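Acetoacetate decarboxylase (Sphingomonas wittichii, PDB 5UPB) is an acetoacetate decarboxylase-like lyase, which probably acts on small oxo-acid or related carbonyl substrates, probably through Schiff-base chemistry, as in acetoacetate decarboxylase itself. Local coordinates at residues A[77-83]-A[104-110]; A[27-31]-A[160-164]. All blocks are in the same frame, centred on the assembly; numbering follows the deposited sequence.

Interaction 1: A[77-83]-A[104-110]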
ATOM      1  N   ALA A  77      -6.600  10.924  -5.997  1.00 28.16           N
ATOM      2  CA  ALA A  77      -6.103   9.589  -6.262  1.00 23.76           C
ATOM      3  C   ALA A  77      -6.754   8.956  -7.484  1.00 24.62           C
ATOM      4  O   ALA A  77      -6.195   8.011  -8.057  1.00 27.16           O
ATOM      5  CB  ALA A  77      -6.307   8.678  -5.039  1.00 27.46           C
ATOM      6  N   GLY A  78      -7.897   9.458  -7.915  1.00 23.75           N
ATOM      7  CA  GLY A  78      -8.479   9.000  -9.150  1.00 23.70           C
ATOM      8  C   GLY A  78      -7.934   9.623 -10.394  1.00 25.40           C
ATOM      9  O   GLY A  78      -8.372   9.275 -11.492  1.00 26.86           O
ATOM     10  N   ALA A  79      -6.915  10.462 -10.262  1.00 25.75           N
ATOM     11  CA  ALA A  79      -6.399  11.242 -11.388  1.00 27.08           C
ATOM     12  C   ALA A  79      -4.952  10.936 -11.726  1.00 24.35           C
ATOM     13  O   ALA A  79      -4.428  11.484 -12.736  1.00 28.18           O
ATOM     14  CB  ALA A  79      -6.527  12.731 -11.071  1.00 32.51           C
ATOM     15  N   VAL A  80      -4.289  10.074 -10.943  1.00 26.57           N
ATOM     16  CA  VAL A  80      -2.879   9.755 -11.147  1.00 22.51           C
ATOM     17  C   VAL A  80      -2.678   8.279 -10.962  1.00 27.33           C
ATOM     18  O   VAL A  80      -3.358   7.635 -10.151  1.00 27.09           O
ATOM     19  CB  VAL A  80      -1.935  10.527 -10.193  1.00 23.62           C
ATOM     20  CG1 VAL A  80      -1.939  12.022 -10.539  1.00 29.65           C
ATOM     21  CG2 VAL A  80      -2.342  10.340  -8.732  1.00 27.99           C
ATOM     22  N   TYR A  81      -1.722   7.747 -11.709  1.00 24.45           N
ATOM     23  CA  TYR A  81      -1.310   6.363 -11.521  1.00 25.88           C
ATOM     24  C   TYR A  81       0.093   6.172 -12.067  1.00 25.98           C
ATOM     25  O   TYR A  81       0.571   6.948 -12.885  1.00 22.62           O
ATOM     26  CB  TYR A  81      -2.276   5.407 -12.179  1.00 24.80           C
ATOM     27  CG  TYR A  81      -2.304   5.450 -13.691  1.00 23.08           C
ATOM     28  CD1 TYR A  81      -3.159   6.325 -14.360  1.00 27.69           C
ATOM     29  CD2 TYR A  81      -1.499   4.613 -14.454  1.00 31.97           C
ATOM     30  CE1 TYR A  81      -3.233   6.340 -15.749  1.00 27.24           C
ATOM     31  CE2 TYR A  81      -1.554   4.656 -15.869  1.00 29.03           C
ATOM     32  CZ  TYR A  81      -2.443   5.488 -16.485  1.00 24.48           C
ATOM     33  OH  TYR A  81      -2.559   5.553 -17.862  1.00 30.29           O
ATOM     34  N   ASN A  82       0.741   5.116 -11.591  1.00 26.23           N
ATOM     35  CA  ASN A  82       2.019   4.703 -12.128  1.00 25.86           C
ATOM     36  C   ASN A  82       1.859   3.383 -12.849  1.00 27.99           C
ATOM     37  O   ASN A  82       1.034   2.541 -12.465  1.00 27.11           O
ATOM     38  CB  ASN A  82       3.045   4.567 -11.025  1.00 27.94           C
ATOM     39  CG  ASN A  82       3.144   5.808 -10.214  1.00 40.60           C
ATOM     40  OD1 ASN A  82       3.596   6.828 -10.712  1.00 30.03           O
ATOM     41  ND2 ASN A  82       2.567   5.785  -9.025  1.00 35.76           N
ATOM     42  N   GLU A  83       2.717   3.177 -13.832  1.00 23.19           N
ATOM     43  CA  GLU A  83       2.610   2.001 -14.677  1.00 23.48           C
ATOM     44  C   GLU A  83       3.971   1.559 -15.179  1.00 27.13           C
ATOM     45  O   GLU A  83       4.836   2.388 -15.502  1.00 23.97           O
ATOM     46  CB  GLU A  83       1.697   2.290 -15.853  1.00 26.15           C
ATOM     47  CG  GLU A  83       1.470   1.126 -16.789  1.00 26.15           C
ATOM     48  CD  GLU A  83       0.363   1.437 -17.807  1.00 33.81           C
ATOM     49  OE1 GLU A  83      -0.824   1.328 -17.442  1.00 40.38           O
ATOM     50  OE2 GLU A  83       0.666   1.831 -18.952  1.00 36.63           O
ATOM     51  N   TRP A 104       1.904  -3.633 -15.466  1.00 24.42           N
ATOM     52  CA  TRP A 104       1.528  -3.519 -14.060  1.00 25.20           C
ATOM     53  C   TRP A 104       1.230  -2.049 -13.776  1.00 30.47           C
ATOM     54  O   TRP A 104       1.997  -1.170 -14.183  1.00 28.21           O
ATOM     55  CB  TRP A 104       2.639  -4.041 -13.114  1.00 25.00           C
ATOM     56  CG  TRP A 104       3.021  -5.503 -13.335  1.00 30.00           C
ATOM     57  CD1 TRP A 104       2.543  -6.603 -12.637  1.00 31.66           C
ATOM     58  CD2 TRP A 104       3.946  -6.022 -14.307  1.00 28.01           C
ATOM     59  NE1 TRP A 104       3.132  -7.750 -13.115  1.00 27.04           N
ATOM     60  CE2 TRP A 104       3.988  -7.423 -14.142  1.00 30.19           C
ATOM     61  CE3 TRP A 104       4.744  -5.437 -15.296  1.00 26.77           C
ATOM     62  CZ2 TRP A 104       4.787  -8.246 -14.924  1.00 33.06           C
ATOM     63  CZ3 TRP A 104       5.553  -6.263 -16.074  1.00 30.42           C
ATOM     64  CH2 TRP A 104       5.561  -7.665 -15.870  1.00 32.03           C
ATOM     65  N   VAL A 105       0.099  -1.789 -13.111  1.00 26.95           N
ATOM     66  CA  VAL A 105      -0.374  -0.446 -12.815  1.00 21.13           C
ATOM     67  C   VAL A 105      -0.779  -0.447 -11.349  1.00 29.40           C
ATOM     68  O   VAL A 105      -1.022  -1.505 -10.750  1.00 27.76           O
ATOM     69  CB  VAL A 105      -1.539  -0.036 -13.775  1.00 24.97           C
ATOM     70  CG1 VAL A 105      -2.808  -0.875 -13.534  1.00 26.14           C
ATOM     71  CG2 VAL A 105      -1.878   1.428 -13.655  1.00 36.55           C
ATOM     72  N   ASP A 106      -0.864   0.739 -10.745  1.00 26.13           N
ATOM     73  CA  ASP A 106      -1.191   0.765  -9.314  1.00 28.49           C
ATOM     74  C   ASP A 106      -2.553   1.373  -9.003  1.00 25.46           C
ATOM     75  O   ASP A 106      -2.806   1.718  -7.850  1.00 29.14           O
ATOM     76  CB  ASP A 106      -0.102   1.455  -8.487  1.00 26.42           C
ATOM     77  CG  ASP A 106       0.141   2.902  -8.882  1.00 26.76           C
ATOM     78  OD1 ASP A 106      -0.637   3.438  -9.667  1.00 27.76           O
ATOM     79  OD2 ASP A 106       1.081   3.515  -8.326  1.00 30.68           O
ATOM     80  N   LYS A 107      -3.437   1.483  -9.990  1.00 25.66           N
ATOM     81  CA  LYS A 107      -4.806   1.926  -9.774  1.00 26.73           C
ATOM     82  C   LYS A 107      -5.705   1.020 -10.607  1.00 29.35           C
ATOM     83  O   LYS A 107      -5.476   0.836 -11.801  1.00 27.30           O
ATOM     84  CB  LYS A 107      -4.988   3.409 -10.183  1.00 23.74           C
ATOM     85  CG  LYS A 107      -4.233   4.407  -9.325  1.00 28.16           C
ATOM     86  CD  LYS A 107      -4.808   4.472  -7.927  1.00 23.66           C
ATOM     87  CE  LYS A 107      -3.946   5.263  -6.952  1.00 23.96           C
ATOM     88  NZ  LYS A 107      -3.755   6.660  -7.524  1.00 25.48           N
ATOM     89  N   GLU A 108      -6.728   0.445  -9.991  1.00 27.93           N
ATOM     90  CA  GLU A 108      -7.510  -0.543 -10.722  1.00 23.09           C
ATOM     91  C   GLU A 108      -8.404   0.084 -11.778  1.00 23.01           C
ATOM     92  O   GLU A 108      -8.792  -0.622 -12.720  1.00 26.57           O
ATOM     93  CB  GLU A 108      -8.323  -1.442  -9.735  1.00 27.63           C
ATOM     94  CG  GLU A 108      -9.741  -1.025  -9.436  1.00 27.07           C
ATOM     95  CD  GLU A 108      -9.847   0.222  -8.540  1.00 31.59           C
ATOM     96  OE1 GLU A 108      -9.361   1.305  -8.926  1.00 26.40           O
ATOM     97  OE2 GLU A 108     -10.424   0.138  -7.422  1.00 28.07           O
ATOM     98  N   TRP A 109      -8.740   1.376 -11.667  1.00 27.05           N
ATOM     99  CA  TRP A 109      -9.474   2.014 -12.760  1.00 32.70           C
ATOM    100  C   TRP A 109      -8.646   2.060 -14.025  1.00 32.29           C
ATOM    101  O   TRP A 109      -9.189   1.952 -15.125  1.00 27.03           O
ATOM    102  CB  TRP A 109      -9.947   3.425 -12.403  1.00 34.85           C
ATOM    103  CG  TRP A 109      -8.999   4.291 -11.638  1.00 26.35           C
ATOM    104  CD1 TRP A 109      -8.918   4.415 -10.291  1.00 29.09           C
ATOM    105  CD2 TRP A 109      -8.050   5.215 -12.180  1.00 23.06           C
ATOM    106  NE1 TRP A 109      -7.959   5.332  -9.945  1.00 26.66           N
ATOM    107  CE2 TRP A 109      -7.413   5.849 -11.085  1.00 25.19           C
ATOM    108  CE3 TRP A 109      -7.691   5.582 -13.481  1.00 26.70           C
ATOM    109  CZ2 TRP A 109      -6.426   6.818 -11.240  1.00 23.81           C
ATOM    110  CZ3 TRP A 109      -6.671   6.543 -13.639  1.00 27.27           C
ATOM    111  CH2 TRP A 109      -6.057   7.144 -12.509  1.00 29.26           C
ATOM    112  N   SER A 110      -7.336   2.152 -13.891  1.00 27.06           N
ATOM    113  CA  SER A 110      -6.478   2.074 -15.058  1.00 30.44           C
ATOM    114  C   SER A 110      -6.321   0.635 -15.525  1.00 25.76           C
ATOM    115  O   SER A 110      -6.308   0.372 -16.739  1.00 29.93           O
ATOM    116  CB  SER A 110      -5.118   2.711 -14.739  1.00 31.81           C
ATOM    117  OG  SER A 110      -4.278   2.601 -15.869  1.00 28.78           O
TER

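Interaction 2: A[27-31]-A[160-164]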
ATOM      1  N   MET A  27       8.078   9.565 -18.494  1.00 30.03           N
ATOM      2  CA  MET A  27       8.366   8.197 -18.912  1.00 28.24           C
ATOM      3  C   MET A  27       9.856   7.925 -18.788  1.00 29.64           C
ATOM      4  O   MET A  27      10.690   8.787 -19.114  1.00 28.87           O
ATOM      5  CB  MET A  27       7.983   7.942 -20.385  1.00 30.06           C
ATOM      6  CG  MET A  27       6.529   8.218 -20.709  1.00 30.31           C
ATOM      7  SD  MET A  27       5.479   6.993 -20.014  1.00 35.62           S
ATOM      8  CE  MET A  27       5.811   5.611 -21.084  1.00 42.12           C
ATOM      9  N   LEU A  28      10.174   6.722 -18.330  1.00 26.07           N
ATOM     10  CA  LEU A  28      11.508   6.137 -18.431  1.00 31.15           C
ATOM     11  C   LEU A  28      11.390   4.901 -19.307  1.00 30.39           C
ATOM     12  O   LEU A  28      10.594   3.999 -19.008  1.00 30.20           O
ATOM     13  CB  LEU A  28      12.051   5.777 -17.044  1.00 30.57           C
ATOM     14  CG  LEU A  28      13.274   4.864 -17.011  1.00 32.57           C
ATOM     15  CD1 LEU A  28      14.460   5.565 -17.707  1.00 32.00           C
ATOM     16  CD2 LEU A  28      13.654   4.505 -15.555  1.00 26.37           C
ATOM     17  N   THR A  29      12.153   4.861 -20.391  1.00 27.09           N
ATOM     18  CA  THR A  29      12.051   3.783 -21.360  1.00 29.06           C
ATOM     19  C   THR A  29      13.419   3.218 -21.717  1.00 31.42           C
ATOM     20  O   THR A  29      14.372   3.970 -21.980  1.00 31.42           O
ATOM     21  CB  THR A  29      11.337   4.283 -22.621  1.00 37.66           C
ATOM     22  OG1 THR A  29      10.030   4.748 -22.255  1.00 36.28           O
ATOM     23  CG2 THR A  29      11.212   3.185 -23.664  1.00 35.23           C
ATOM     24  N   VAL A  30      13.496   1.882 -21.749  1.00 30.90           N
ATOM     25  CA  VAL A  30      14.661   1.160 -22.217  1.00 36.08           C
ATOM     26  C   VAL A  30      14.232   0.264 -23.370  1.00 33.60           C
ATOM     27  O   VAL A  30      13.288  -0.531 -23.248  1.00 32.41           O
ATOM     28  CB  VAL A  30      15.321   0.352 -21.105  1.00 31.69           C
ATOM     29  CG1 VAL A  30      16.456  -0.499 -21.691  1.00 31.86           C
ATOM     30  CG2 VAL A  30      15.820   1.296 -20.038  1.00 28.00           C
ATOM     31  N   TYR A  31      14.918   0.408 -24.485  1.00 30.67           N
ATOM     32  CA  TYR A  31      14.698  -0.440 -25.636  1.00 31.16           C
ATOM     33  C   TYR A  31      15.631  -1.644 -25.595  1.00 37.04           C
ATOM     34  O   TYR A  31      16.784  -1.548 -25.161  1.00 38.07           O
ATOM     35  CB  TYR A  31      14.919   0.358 -26.916  1.00 37.15           C
ATOM     36  CG  TYR A  31      13.913   1.463 -27.044  1.00 43.47           C
ATOM     37  CD1 TYR A  31      12.583   1.187 -27.366  1.00 44.73           C
ATOM     38  CD2 TYR A  31      14.292   2.798 -26.876  1.00 38.44           C
ATOM     39  CE1 TYR A  31      11.640   2.212 -27.470  1.00 44.90           C
ATOM     40  CE2 TYR A  31      13.357   3.824 -26.986  1.00 42.90           C
ATOM     41  CZ  TYR A  31      12.040   3.526 -27.303  1.00 41.75           C
ATOM     42  OH  TYR A  31      11.124   4.544 -27.431  1.00 43.89           O
ATOM     43  N   ARG A 160      13.678  -3.720 -12.827  1.00 34.17           N
ATOM     44  CA  ARG A 160      14.245  -2.426 -12.498  1.00 28.89           C
ATOM     45  C   ARG A 160      14.783  -1.797 -13.778  1.00 30.39           C
ATOM     46  O   ARG A 160      15.316  -2.504 -14.630  1.00 31.90           O
ATOM     47  CB  ARG A 160      15.395  -2.537 -11.507  1.00 40.71           C
ATOM     48  CG  ARG A 160      15.095  -3.393 -10.303  1.00 41.39           C
ATOM     49  CD  ARG A 160      16.385  -3.834  -9.636  1.00 38.37           C
ATOM     50  NE  ARG A 160      17.130  -2.708  -9.075  1.00 41.17           N
ATOM     51  CZ  ARG A 160      18.396  -2.795  -8.689  1.00 48.65           C
ATOM     52  NH1 ARG A 160      19.066  -3.939  -8.830  1.00 46.34           N
ATOM     53  NH2 ARG A 160      18.993  -1.742  -8.168  1.00 41.54           N
ATOM     54  N   LEU A 161      14.626  -0.487 -13.899  1.00 29.24           N
ATOM     55  CA  LEU A 161      15.125   0.293 -15.031  1.00 30.24           C
ATOM     56  C   LEU A 161      15.842   1.521 -14.512  1.00 25.93           C
ATOM     57  O   LEU A 161      15.481   2.074 -13.469  1.00 30.45           O
ATOM     58  CB  LEU A 161      14.038   0.838 -15.936  1.00 30.64           C
ATOM     59  CG  LEU A 161      13.148  -0.040 -16.768  1.00 44.23           C
ATOM     60  CD1 LEU A 161      12.312   0.899 -17.634  1.00 40.91           C
ATOM     61  CD2 LEU A 161      13.978  -1.003 -17.590  1.00 39.03           C
ATOM     62  N   GLY A 162      16.814   1.987 -15.294  1.00 29.76           N
ATOM     63  CA  GLY A 162      17.499   3.212 -14.934  1.00 29.76           C
ATOM     64  C   GLY A 162      18.150   3.829 -16.151  1.00 34.34           C
ATOM     65  O   GLY A 162      18.310   3.191 -17.197  1.00 30.67           O
ATOM     66  N   LEU A 163      18.520   5.090 -16.001  1.00 25.91           N
ATOM     67  CA  LEU A 163      19.156   5.867 -17.070  1.00 28.84           C
ATOM     68  C   LEU A 163      20.146   6.827 -16.437  1.00 29.09           C
ATOM     69  O   LEU A 163      19.793   7.523 -15.480  1.00 35.23           O
ATOM     70  CB  LEU A 163      18.107   6.673 -17.838  1.00 31.30           C
ATOM     71  CG  LEU A 163      18.606   7.420 -19.050  1.00 37.60           C
ATOM     72  CD1 LEU A 163      19.005   6.419 -20.124  1.00 37.29           C
ATOM     73  CD2 LEU A 163      17.507   8.352 -19.531  1.00 39.84           C
ATOM     74  N   THR A 164      21.370   6.885 -16.983  1.00 33.30           N
ATOM     75  CA  THR A 164      22.298   7.979 -16.697  1.00 32.14           C
ATOM     76  C   THR A 164      22.313   8.854 -17.946  1.00 31.54           C
ATOM     77  O   THR A 164      22.739   8.407 -19.014  1.00 31.57           O
ATOM     78  CB  THR A 164      23.705   7.491 -16.387  1.00 41.78           C
ATOM     79  OG1 THR A 164      23.677   6.614 -15.265  1.00 40.54           O
ATOM     80  CG2 THR A 164      24.596   8.680 -16.063  1.00 41.93           C
TER

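Interaction 1: A[77-83]-A[104-110]
Trp104 O receives the CA-H of Glu83, and Val105 CA meets Asn82 O in the same way, as expected where Glu83 and Val105 form a non-hydrogen-bonded antiparallel pair. Val105 CG2, the methyl lying opposite its backbone N, presses obliquely on Tyr81 CD2 at 3.3 Å. Just past the strand's end, Asp106 N still donates to Asn82 O. The Asp106 carboxylate turns back to Asn82 and takes two bonds: OD1 accepts Asn82 N at 2.9 Å, almost straight but from above the carboxylate plane, while OD2 accepts ND2 at 2.8 Å on its syn side. Lys107, in the N-cap position, runs past Tyr81 CB and bends at chi2 and chi4, which brings NZ within 2.8 Å of Ala77 O, on a lone pair, and 2.8 Å of Val80 O. Trp109 lays one indole face over Gly78 O, 3.1 Å from CZ2, and its CH2 abuts Tyr81 CD1 with the ring planes nearly perpendicular; NE1 is hydrogen-bonded to His154 of the second subunit. Ser110 puts CB squarely over the Tyr81 ring in a CH-pi contact, 3.9 Å from its centroid. The Phe61 ring stacks on Tyr81. This is the open end of a beta hairpin, where one strand leaves its partner to enter helix 108-116 beside the buried Glu83, whose OE2 is hydrogen-bonded to Tyr57 OH and whose OE1 forms a salt bridge with Lys121.

Interaction 2: A[27-31]-A[160-164]
The axes of strands 27-31 and 160-164 come within 7.1 Å and cross almost at right angles (96°), with Leu28 and Val30 of one directed at Leu161 and Leu163 of the other. The backbones therefore share no ladder, and the joint is made by interleaved aliphatic groups. At the crossing lies Gly162, which has no side chain, and its backbone takes part directly: Leu28 CD2 comes to 4.0 Å from Gly162 N. Leu28 straddles this point. Its CG stands anti to the backbone N (chi1 166°), and the isobutyl group is thereby carried out across the other strand. One methyl, CD2, lies 3.7 Å from Leu161 CB and equally close to Leu161 O, while the second, CD1, rests 3.8 Å from Leu163 CB. Leu161 passes alongside Leu28 in the opposite direction. Its CD1 reaches Leu28 O at 3.8 Å, and its CD2 meets Val30 CG2, also at 3.8 Å; a branch of Leu161 thus reaches each of the two inward residues of strand 27-31. Were Leu28 cut back to an alanine, both methyls would go, which would probably open a gap over Gly162 and leave Leu163 CB and Leu161 without their mates. Around this joint the core continues with Val147 against Leu28, Pro217 against Val30, Ile219 against Leu161 and Thr242 against Leu163. Strand 21-34 is linked to strand 156-166 through strands 235-249 and 206-221, each neighbouring pair antiparallel. The near-perpendicular crossing of strands connected in this way is orthogonal beta packing, seen where a strongly curled sheet closes on its own hydrophobic interior, consistent with the barrel-like core of the acetoacetate decarboxylase fold.

How the interactions relate
From the N terminus the chain first lays down 27-31, then 77-83, then 104-110, and finally 160-164. Interaction 1 closes a short loop of 20 residues, almost all of them in the hairpin of strands 80-92 and 95-105. Interaction 2 closes a far larger one of 128 residues, and the first is nested wholly inside it. Their centres lie 20 Å apart and their nearest atoms about 6 Å, without touching. Strand 53-65 pairs with both 21-34 and 80-92 and so bridges them; its Phe61 also packs on Met27. Interaction 1 joins hairpin to helix, interaction 2 joins facing layers of the core, and both reach the third subunit.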